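Local coordinates for protein luciferase-like monooxygenase (Streptomyces bottropensis, PDB 7BIP) that probably acts as a monooxygenase of the luciferase-like family in the biosynthesis of the aromatic polyketide rishirilide, at residues H38-E44 / V71-A77; K2-F8 / T320-I326. All coordinates share one frame; numbering follows the deposited sequence.

Contact 1 (H38-E44 / V71-A77); sequences HHVKTVE and VRLVTGA
Val-40 is held through both polar backbone atoms by strand 72-75: its N donates to Arg-72 O (2.8 Å) and its O accepts from Val-74 N (2.9 Å). The parallel ladder continues with a nearly straight bond (168°) from Arg-72 N to His-38 O and with Gly-76 N to Thr-42 O at 2.8 Å; Thr-42 N to Val-74 O is weak. Past the corner at Gly-76, where a cis peptide leads into Ala-77, one water accepts from Glu-44 N and donates to Ala-77 O; this non-prolyl cis peptide recalls one in flavin and F420 enzymes of the family. Where strand 39-42 begins, His-38 ND1 and His-39 ND1 share a hydrogen bond (3.0 Å) that lies in both ring planes, while their NE2 atoms bond to Glu-226 and Ser-322. Arg-72 runs alongside His-38, its guanidinium salt-bridged to Asp-104. Val-74 stands between two neighbours, CG2 against His-39 CB (3.7 Å) and CG1 against Lys-41 CE (3.7 Å). A bend in Lys-41 (chi3 -73°) brings CE over this valine while NZ bonds to Ser-322 and His-229. On the other face, Val-40 CG2 meets Val-71 CG2 at 3.8 Å, and Thr-42 and Thr-75 pack on helix 57-67. Joining neighbouring TIM-barrel strands, the contact turns an outer face to a helix, while inside, around apolar Val-74, the polar ends of His-39, Lys-41 and Arg-72 are satisfied beyond both strands.

Contact 2 (K2-F8 / T320-I326); sequences KFGINLF and TISLQVI
Phe-3 and Ile-321 lie side by side, ring atom CD1 resting 4.0 Å from Ile-321 CB; Phe-342 and Tyr-350 meet the same ring from the C-terminal part of the chain. Leu-323 settles on the backbone of Gly-4, its CG 3.4 Å from Gly-4 O, which also accepts from Leu-323 N. Further along, Leu-7 CD2 sits between Val-325 CG2 (4.1 Å) and Ile-326 CG2 (3.8 Å), crossing Ile-326 at about a right angle, while Ile-326 CD1 fits against the backbone of Leu-7 and Phe-8. On the reverse face, Ser-322 CB packs on Asn-6 CB at 3.8 Å. Gln-324 extends away from its backbone N (chi1 170°) and then folds at chi2 (55°), laying its amide against Phe-8, whose N donates to OE1 (2.9 Å), while NE2 turns back to Ile-326 O of its own segment (2.8 Å). Replacing this glutamine by an alanine would probably leave Phe-8 N and Ile-326 O without these partners and the turn after strand 320-324 less firmly tied to Phe-8. Four good backbone bonds form the parallel ladder, the last, Asn-6 N to Leu-323 O, coming from above the carbonyl plane. Where it weakens, at Val-325 N to Asn-6 O, the glutamine amide takes over, carrying the pairing of first and last barrel strands into the loops.

In the fold
From the N terminus, strand 2-6 comes first, and helix 18-35 leads to strand 39-42, which pairs with strand 2-6. Contact 1 then closes a short loop of 26 residues through helix 57-67, a beta-alpha-beta crossover. Contact 2 closes a far longer one: 311 residues lie between its segments, including all of contact 1, before strand 320-324 returns to strand 2-6. The contacts therefore nest without crossing. Contact 2 joins the ends of the sheet into a barrel, and strands 72-78, 39-42, 2-6 and 320-324 follow one another around its wall. Inside the barrel the two contacts meet at Ser-322, on which side chains of strand 39-42 converge.

Contact 1 (H38-E44 / V71-A77)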
ATOM      1  N   HIS A  38      13.879   3.789  16.940  1.00 13.16           N
ATOM      2  CA  HIS A  38      13.403   2.406  16.983  1.00 11.66           C
ATOM      3  C   HIS A  38      12.429   2.092  15.846  1.00 16.68           C
ATOM      4  O   HIS A  38      12.463   0.987  15.290  1.00 14.04           O
ATOM      5  CB  HIS A  38      12.750   2.142  18.345  1.00 18.36           C
ATOM      6  CG  HIS A  38      12.076   0.810  18.455  1.00 16.49           C
ATOM      7  ND1 HIS A  38      10.707   0.663  18.407  1.00 19.68           N
ATOM      8  CD2 HIS A  38      12.585  -0.435  18.616  1.00 21.40           C
ATOM      9  CE1 HIS A  38      10.399  -0.617  18.536  1.00 18.99           C
ATOM     10  NE2 HIS A  38      11.521  -1.303  18.660  1.00 21.80           N
ATOM     11  N   HIS A  39      11.560   3.032  15.484  1.00 14.16           N
ATOM     12  CA  HIS A  39      10.501   2.733  14.523  1.00 12.49           C
ATOM     13  C   HIS A  39      10.018   4.014  13.852  1.00 12.51           C
ATOM     14  O   HIS A  39      10.337   5.125  14.280  1.00 14.03           O
ATOM     15  CB  HIS A  39       9.324   2.020  15.201  1.00 10.73           C
ATOM     16  CG  HIS A  39       8.597   2.876  16.192  1.00 10.57           C
ATOM     17  ND1 HIS A  39       8.788   2.757  17.549  1.00 15.18           N
ATOM     18  CD2 HIS A  39       7.674   3.855  16.023  1.00 13.95           C
ATOM     19  CE1 HIS A  39       8.019   3.631  18.178  1.00 16.59           C
ATOM     20  NE2 HIS A  39       7.333   4.308  17.275  1.00 15.17           N
ATOM     21  N   VAL A  40       9.236   3.822  12.786  1.00 12.22           N
ATOM     22  CA  VAL A  40       8.447   4.859  12.127  1.00  9.93           C
ATOM     23  C   VAL A  40       6.993   4.392  12.138  1.00 13.29           C
ATOM     24  O   VAL A  40       6.693   3.274  11.699  1.00 13.67           O
ATOM     25  CB  VAL A  40       8.917   5.107  10.676  1.00 11.94           C
ATOM     26  CG1 VAL A  40       7.992   6.097   9.978  1.00 14.18           C
ATOM     27  CG2 VAL A  40      10.367   5.624  10.657  1.00 13.15           C
ATOM     28  N   LYS A  41       6.099   5.234  12.646  1.00 13.06           N
ATOM     29  CA  LYS A  41       4.685   4.904  12.777  1.00 12.99           C
ATOM     30  C   LYS A  41       3.864   5.885  11.944  1.00 14.21           C
ATOM     31  O   LYS A  41       4.266   7.030  11.755  1.00 13.84           O
ATOM     32  CB  LYS A  41       4.262   4.973  14.265  1.00 10.19           C
ATOM     33  CG  LYS A  41       2.776   4.760  14.553  1.00 10.33           C
ATOM     34  CD  LYS A  41       2.529   4.755  16.066  1.00 12.14           C
ATOM     35  CE  LYS A  41       3.045   3.481  16.722  1.00 13.82           C
ATOM     36  NZ  LYS A  41       3.046   3.654  18.223  1.00 15.11           N
ATOM     37  N   THR A  42       2.727   5.436  11.415  1.00 11.74           N
ATOM     38  CA  THR A  42       1.752   6.380  10.888  1.00 14.55           C
ATOM     39  C   THR A  42       0.357   5.804  11.083  1.00 14.50           C
ATOM     40  O   THR A  42       0.187   4.701  11.612  1.00 13.93           O
ATOM     41  CB  THR A  42       2.038   6.741   9.420  1.00 14.41           C
ATOM     42  OG1 THR A  42       1.286   7.916   9.079  1.00 17.24           O
ATOM     43  CG2 THR A  42       1.642   5.604   8.482  1.00 15.54           C
ATOM     44  N   VAL A  43      -0.647   6.552  10.620  1.00 13.92           N
ATOM     45  CA  VAL A  43      -2.028   6.375  11.050  1.00 12.21           C
ATOM     46  C   VAL A  43      -2.928   6.083   9.848  1.00 15.17           C
ATOM     47  O   VAL A  43      -2.503   6.130   8.696  1.00 15.77           O
ATOM     48  CB  VAL A  43      -2.539   7.615  11.802  1.00 20.90           C
ATOM     49  CG1 VAL A  43      -1.518   8.034  12.842  1.00 34.62           C
ATOM     50  CG2 VAL A  43      -2.791   8.745  10.810  1.00 31.65           C
ATOM     51  N   GLU A  44      -4.196   5.774  10.140  1.00 15.27           N
ATOM     52  CA  GLU A  44      -5.234   5.618   9.119  1.00 11.94           C
ATOM     53  C   GLU A  44      -6.396   6.542   9.459  1.00 14.36           C
ATOM     54  O   GLU A  44      -7.007   6.401  10.525  1.00 15.27           O
ATOM     55  CB  GLU A  44      -5.740   4.172   9.032  1.00 11.07           C
ATOM     56  CG  GLU A  44      -6.802   3.971   7.941  1.00 15.22           C
ATOM     57  CD  GLU A  44      -7.269   2.533   7.817  1.00 23.86           C
ATOM     58  OE1 GLU A  44      -6.638   1.647   8.433  1.00 20.29           O
ATOM     59  OE2 GLU A  44      -8.274   2.285   7.107  1.00 20.20           O
ATOM     60  N   VAL A  71      15.147   0.681  10.915  1.00 13.01           N
ATOM     61  CA  VAL A  71      14.002   1.161  11.673  1.00 14.91           C
ATOM     62  C   VAL A  71      12.802   0.226  11.469  1.00 14.40           C
ATOM     63  O   VAL A  71      12.548  -0.266  10.362  1.00 14.00           O
ATOM     64  CB  VAL A  71      13.720   2.612  11.235  1.00 18.90           C
ATOM     65  CG1 VAL A  71      13.039   2.676   9.858  1.00 15.83           C
ATOM     66  CG2 VAL A  71      12.981   3.380  12.273  1.00 26.24           C
ATOM     67  N   ARG A  72      12.062  -0.042  12.540  1.00 14.62           N
ATOM     68  CA  ARG A  72      10.843  -0.823  12.362  1.00 13.97           C
ATOM     69  C   ARG A  72       9.727   0.051  11.783  1.00 15.38           C
ATOM     70  O   ARG A  72       9.785   1.281  11.820  1.00 12.60           O
ATOM     71  CB  ARG A  72      10.414  -1.456  13.687  1.00 14.79           C
ATOM     72  CG  ARG A  72      11.477  -2.428  14.251  1.00 18.44           C
ATOM     73  CD  ARG A  72      10.916  -3.335  15.353  1.00 16.25           C
ATOM     74  NE  ARG A  72       9.936  -4.304  14.848  1.00 17.97           N
ATOM     75  CZ  ARG A  72      10.238  -5.423  14.190  1.00 17.50           C
ATOM     76  NH1 ARG A  72      11.501  -5.737  13.938  1.00 18.38           N
ATOM     77  NH2 ARG A  72       9.260  -6.224  13.775  1.00 14.45           N
ATOM     78  N   LEU A  73       8.717  -0.606  11.211  1.00 12.24           N
ATOM     79  CA  LEU A  73       7.558   0.069  10.631  1.00 14.34           C
ATOM     80  C   LEU A  73       6.323  -0.348  11.415  1.00 12.85           C
ATOM     81  O   LEU A  73       6.080  -1.542  11.588  1.00 11.90           O
ATOM     82  CB  LEU A  73       7.383  -0.299   9.145  1.00 13.64           C
ATOM     83  CG  LEU A  73       8.456   0.094   8.127  1.00 15.00           C
ATOM     84  CD1 LEU A  73       8.960   1.534   8.325  1.00 14.24           C
ATOM     85  CD2 LEU A  73       9.614  -0.875   8.181  1.00 13.33           C
ATOM     86  N   VAL A  74       5.538   0.621  11.893  1.00 12.14           N
ATOM     87  CA  VAL A  74       4.422   0.308  12.785  1.00 13.19           C
ATOM     88  C   VAL A  74       3.148   0.995  12.313  1.00 12.49           C
ATOM     89  O   VAL A  74       3.136   2.212  12.099  1.00 12.23           O
ATOM     90  CB  VAL A  74       4.726   0.714  14.240  1.00 14.61           C
ATOM     91  CG1 VAL A  74       3.623   0.185  15.177  1.00 15.15           C
ATOM     92  CG2 VAL A  74       6.101   0.213  14.667  1.00 12.57           C
ATOM     93  N   THR A  75       2.063   0.229  12.188  1.00 13.08           N
ATOM     94  CA  THR A  75       0.762   0.851  11.961  1.00 12.03           C
ATOM     95  C   THR A  75       0.184   1.313  13.296  1.00 12.66           C
ATOM     96  O   THR A  75       0.134   0.549  14.264  1.00 15.48           O
ATOM     97  CB  THR A  75      -0.213  -0.100  11.251  1.00 13.66           C
ATOM     98  OG1 THR A  75      -0.384  -1.320  11.989  1.00 13.89           O
ATOM     99  CG2 THR A  75       0.293  -0.435   9.854  1.00 13.92           C
ATOM    100  N   GLY A  76      -0.204   2.584  13.360  1.00 13.94           N
ATOM    101  CA  GLY A  76      -0.829   3.131  14.547  1.00 14.43           C
ATOM    102  C   GLY A  76      -2.020   4.006  14.190  1.00 16.70           C
ATOM    103  O   GLY A  76      -1.953   5.229  14.345  1.00 18.57           O
ATOM    104  N   ALA A  77      -3.121   3.416  13.724  1.00 15.20           N
ATOM    105  CA  ALA A  77      -3.341   1.969  13.666  1.00 14.45           C
ATOM    106  C   ALA A  77      -4.221   1.648  12.463  1.00 16.93           C
ATOM    107  O   ALA A  77      -4.993   2.512  12.031  1.00 17.70           O
ATOM    108  CB  ALA A  77      -4.003   1.484  14.948  1.00 16.29           C
TER
HETATM  109  O   HOH W   1      -5.852   5.149  12.612  1.00 24.96           O

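Contact 2 (K2-F8 / T320-I326)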
ATOM      1  N   LYS A   2      11.922   2.470  24.529  1.00 15.45           N
ATOM      2  CA  LYS A   2      12.220   2.600  23.107  1.00 16.30           C
ATOM      3  C   LYS A   2      11.568   3.867  22.577  1.00 17.07           C
ATOM      4  O   LYS A   2      10.513   4.281  23.071  1.00 19.63           O
ATOM      5  CB  LYS A   2      11.703   1.390  22.297  1.00 16.84           C
ATOM      6  CG  LYS A   2      12.326   0.040  22.680  1.00 23.78           C
ATOM      7  CD  LYS A   2      13.810   0.013  22.370  1.00 27.04           C
ATOM      8  CE  LYS A   2      14.343  -1.406  22.327  1.00 38.96           C
ATOM      9  NZ  LYS A   2      15.796  -1.409  22.020  1.00 43.82           N
ATOM     10  N   PHE A   3      12.191   4.485  21.566  1.00 13.48           N
ATOM     11  CA  PHE A   3      11.679   5.732  20.996  1.00 13.21           C
ATOM     12  C   PHE A   3      11.690   5.644  19.482  1.00 15.37           C
ATOM     13  O   PHE A   3      12.754   5.465  18.878  1.00 15.75           O
ATOM     14  CB  PHE A   3      12.503   6.953  21.439  1.00 13.64           C
ATOM     15  CG  PHE A   3      12.615   7.101  22.926  1.00 12.66           C
ATOM     16  CD1 PHE A   3      11.644   7.789  23.647  1.00 14.80           C
ATOM     17  CD2 PHE A   3      13.685   6.548  23.604  1.00 16.76           C
ATOM     18  CE1 PHE A   3      11.751   7.916  25.035  1.00 17.88           C
ATOM     19  CE2 PHE A   3      13.790   6.665  24.986  1.00 21.76           C
ATOM     20  CZ  PHE A   3      12.821   7.350  25.695  1.00 20.60           C
ATOM     21  N   GLY A   4      10.514   5.793  18.876  1.00 12.99           N
ATOM     22  CA  GLY A   4      10.409   5.954  17.443  1.00 12.50           C
ATOM     23  C   GLY A   4       9.702   7.246  17.107  1.00 13.85           C
ATOM     24  O   GLY A   4       9.459   8.075  17.994  1.00 15.25           O
ATOM     25  N   ILE A   5       9.375   7.455  15.837  1.00 11.13           N
ATOM     26  CA  ILE A   5       8.667   8.670  15.457  1.00 12.80           C
ATOM     27  C   ILE A   5       7.320   8.287  14.872  1.00 14.03           C
ATOM     28  O   ILE A   5       7.158   7.227  14.260  1.00 16.68           O
ATOM     29  CB  ILE A   5       9.447   9.544  14.456  1.00 14.42           C
ATOM     30  CG1 ILE A   5       9.689   8.769  13.154  1.00 16.53           C
ATOM     31  CG2 ILE A   5      10.760  10.050  15.094  1.00 14.17           C
ATOM     32  CD1 ILE A   5      10.052   9.667  11.961  1.00 18.64           C
ATOM     33  N   ASN A   6       6.346   9.163  15.090  1.00 13.32           N
ATOM     34  CA  ASN A   6       5.010   9.030  14.541  1.00 14.10           C
ATOM     35  C   ASN A   6       4.811  10.160  13.546  1.00 13.82           C
ATOM     36  O   ASN A   6       5.220  11.301  13.800  1.00 15.81           O
ATOM     37  CB  ASN A   6       3.961   9.090  15.655  1.00 14.86           C
ATOM     38  CG  ASN A   6       2.610   8.542  15.232  1.00 20.17           C
ATOM     39  OD1 ASN A   6       2.349   8.336  14.050  1.00 23.49           O
ATOM     40  ND2 ASN A   6       1.732   8.316  16.211  1.00 18.85           N
ATOM     41  N   LEU A   7       4.225   9.837  12.404  1.00 14.30           N
ATOM     42  CA  LEU A   7       4.030  10.791  11.313  1.00 11.56           C
ATOM     43  C   LEU A   7       2.527  10.912  11.061  1.00 16.85           C
ATOM     44  O   LEU A   7       1.987  10.418  10.072  1.00 25.71           O
ATOM     45  CB  LEU A   7       4.801  10.357  10.050  1.00 11.19           C
ATOM     46  CG  LEU A   7       6.322  10.406  10.223  1.00 15.00           C
ATOM     47  CD1 LEU A   7       7.065   9.754   9.047  1.00 17.32           C
ATOM     48  CD2 LEU A   7       6.819  11.855  10.466  1.00 16.38           C
ATOM     49  N   PHE A   8       1.853  11.570  11.993  1.00 22.59           N
ATOM     50  CA  PHE A   8       0.411  11.765  11.941  1.00 20.70           C
ATOM     51  C   PHE A   8       0.162  13.085  11.231  1.00 22.07           C
ATOM     52  O   PHE A   8       0.484  14.141  11.784  1.00 22.53           O
ATOM     53  CB  PHE A   8      -0.142  11.801  13.362  1.00 20.39           C
ATOM     54  CG  PHE A   8      -1.648  11.751  13.472  1.00 23.72           C
ATOM     55  CD1 PHE A   8      -2.249  10.846  14.334  1.00 32.29           C
ATOM     56  CD2 PHE A   8      -2.457  12.634  12.779  1.00 20.81           C
ATOM     57  CE1 PHE A   8      -3.626  10.794  14.469  1.00 30.52           C
ATOM     58  CE2 PHE A   8      -3.837  12.587  12.916  1.00 21.24           C
ATOM     59  CZ  PHE A   8      -4.415  11.665  13.762  1.00 24.04           C
ATOM     60  N   THR A 320       7.403   1.580  24.775  1.00 13.72           N
ATOM     61  CA  THR A 320       7.775   2.155  23.487  1.00 13.54           C
ATOM     62  C   THR A 320       6.994   3.445  23.257  1.00 16.88           C
ATOM     63  O   THR A 320       5.758   3.428  23.223  1.00 16.10           O
ATOM     64  CB  THR A 320       7.508   1.151  22.367  1.00 14.68           C
ATOM     65  OG1 THR A 320       8.291  -0.032  22.597  1.00 17.08           O
ATOM     66  CG2 THR A 320       7.870   1.747  21.020  1.00 14.62           C
ATOM     67  N   ILE A 321       7.714   4.559  23.097  1.00 13.67           N
ATOM     68  CA  ILE A 321       7.100   5.859  22.827  1.00 12.99           C
ATOM     69  C   ILE A 321       7.278   6.180  21.351  1.00 12.16           C
ATOM     70  O   ILE A 321       8.377   6.009  20.806  1.00 15.06           O
ATOM     71  CB  ILE A 321       7.725   6.968  23.690  1.00 14.36           C
ATOM     72  CG1 ILE A 321       7.189   6.908  25.125  1.00 15.05           C
ATOM     73  CG2 ILE A 321       7.450   8.353  23.065  1.00 13.55           C
ATOM     74  CD1 ILE A 321       7.838   7.899  26.102  1.00 15.38           C
ATOM     75  N   SER A 322       6.209   6.650  20.710  1.00 13.50           N
ATOM     76  CA  SER A 322       6.285   7.232  19.374  1.00 11.59           C
ATOM     77  C   SER A 322       6.219   8.745  19.513  1.00 15.65           C
ATOM     78  O   SER A 322       5.250   9.278  20.068  1.00 16.24           O
ATOM     79  CB  SER A 322       5.159   6.740  18.459  1.00 14.38           C
ATOM     80  OG  SER A 322       5.132   5.330  18.381  1.00 18.16           O
ATOM     81  N   LEU A 323       7.243   9.427  19.005  1.00 11.94           N
ATOM     82  CA  LEU A 323       7.325  10.884  19.082  1.00  9.83           C
ATOM     83  C   LEU A 323       6.652  11.477  17.849  1.00 14.38           C
ATOM     84  O   LEU A 323       7.142  11.316  16.731  1.00 16.05           O
ATOM     85  CB  LEU A 323       8.786  11.317  19.177  1.00 13.05           C
ATOM     86  CG  LEU A 323       9.596  10.631  20.280  1.00 15.24           C
ATOM     87  CD1 LEU A 323      11.080  10.772  19.982  1.00 17.41           C
ATOM     88  CD2 LEU A 323       9.249  11.220  21.657  1.00 16.06           C
ATOM     89  N   GLN A 324       5.524  12.148  18.051  1.00 11.64           N
ATOM     90  CA  GLN A 324       4.783  12.735  16.939  1.00 14.87           C
ATOM     91  C   GLN A 324       5.412  14.082  16.577  1.00 14.14           C
ATOM     92  O   GLN A 324       5.260  15.059  17.320  1.00 14.57           O
ATOM     93  CB  GLN A 324       3.312  12.878  17.326  1.00 18.57           C
ATOM     94  CG  GLN A 324       2.517  13.696  16.338  1.00 25.85           C
ATOM     95  CD  GLN A 324       2.649  13.137  14.949  1.00 30.69           C
ATOM     96  OE1 GLN A 324       2.565  11.927  14.752  1.00 35.60           O
ATOM     97  NE2 GLN A 324       2.876  14.005  13.979  1.00 25.72           N
ATOM     98  N   VAL A 325       6.104  14.157  15.432  1.00 13.08           N
ATOM     99  CA  VAL A 325       7.024  15.268  15.161  1.00 14.47           C
ATOM    100  C   VAL A 325       6.556  16.194  14.045  1.00 15.18           C
ATOM    101  O   VAL A 325       7.254  17.173  13.754  1.00 15.00           O
ATOM    102  CB  VAL A 325       8.450  14.764  14.851  1.00 14.44           C
ATOM    103  CG1 VAL A 325       9.085  14.099  16.085  1.00 14.87           C
ATOM    104  CG2 VAL A 325       8.447  13.796  13.675  1.00 14.74           C
ATOM    105  N   ILE A 326       5.400  15.950  13.432  1.00 13.29           N
ATOM    106  CA  ILE A 326       4.914  16.832  12.374  1.00 13.35           C
ATOM    107  C   ILE A 326       3.556  17.398  12.762  1.00 20.05           C
ATOM    108  O   ILE A 326       2.822  16.813  13.565  1.00 22.44           O
ATOM    109  CB  ILE A 326       4.838  16.109  11.010  1.00 14.78           C
ATOM    110  CG1 ILE A 326       3.847  14.947  11.079  1.00 16.84           C
ATOM    111  CG2 ILE A 326       6.219  15.623  10.601  1.00 14.93           C
ATOM    112  CD1 ILE A 326       3.559  14.295   9.757  1.00 15.67           C
TER
HETATM  113  O   HOH W   2       0.270  16.562  14.185  1.00 44.11           O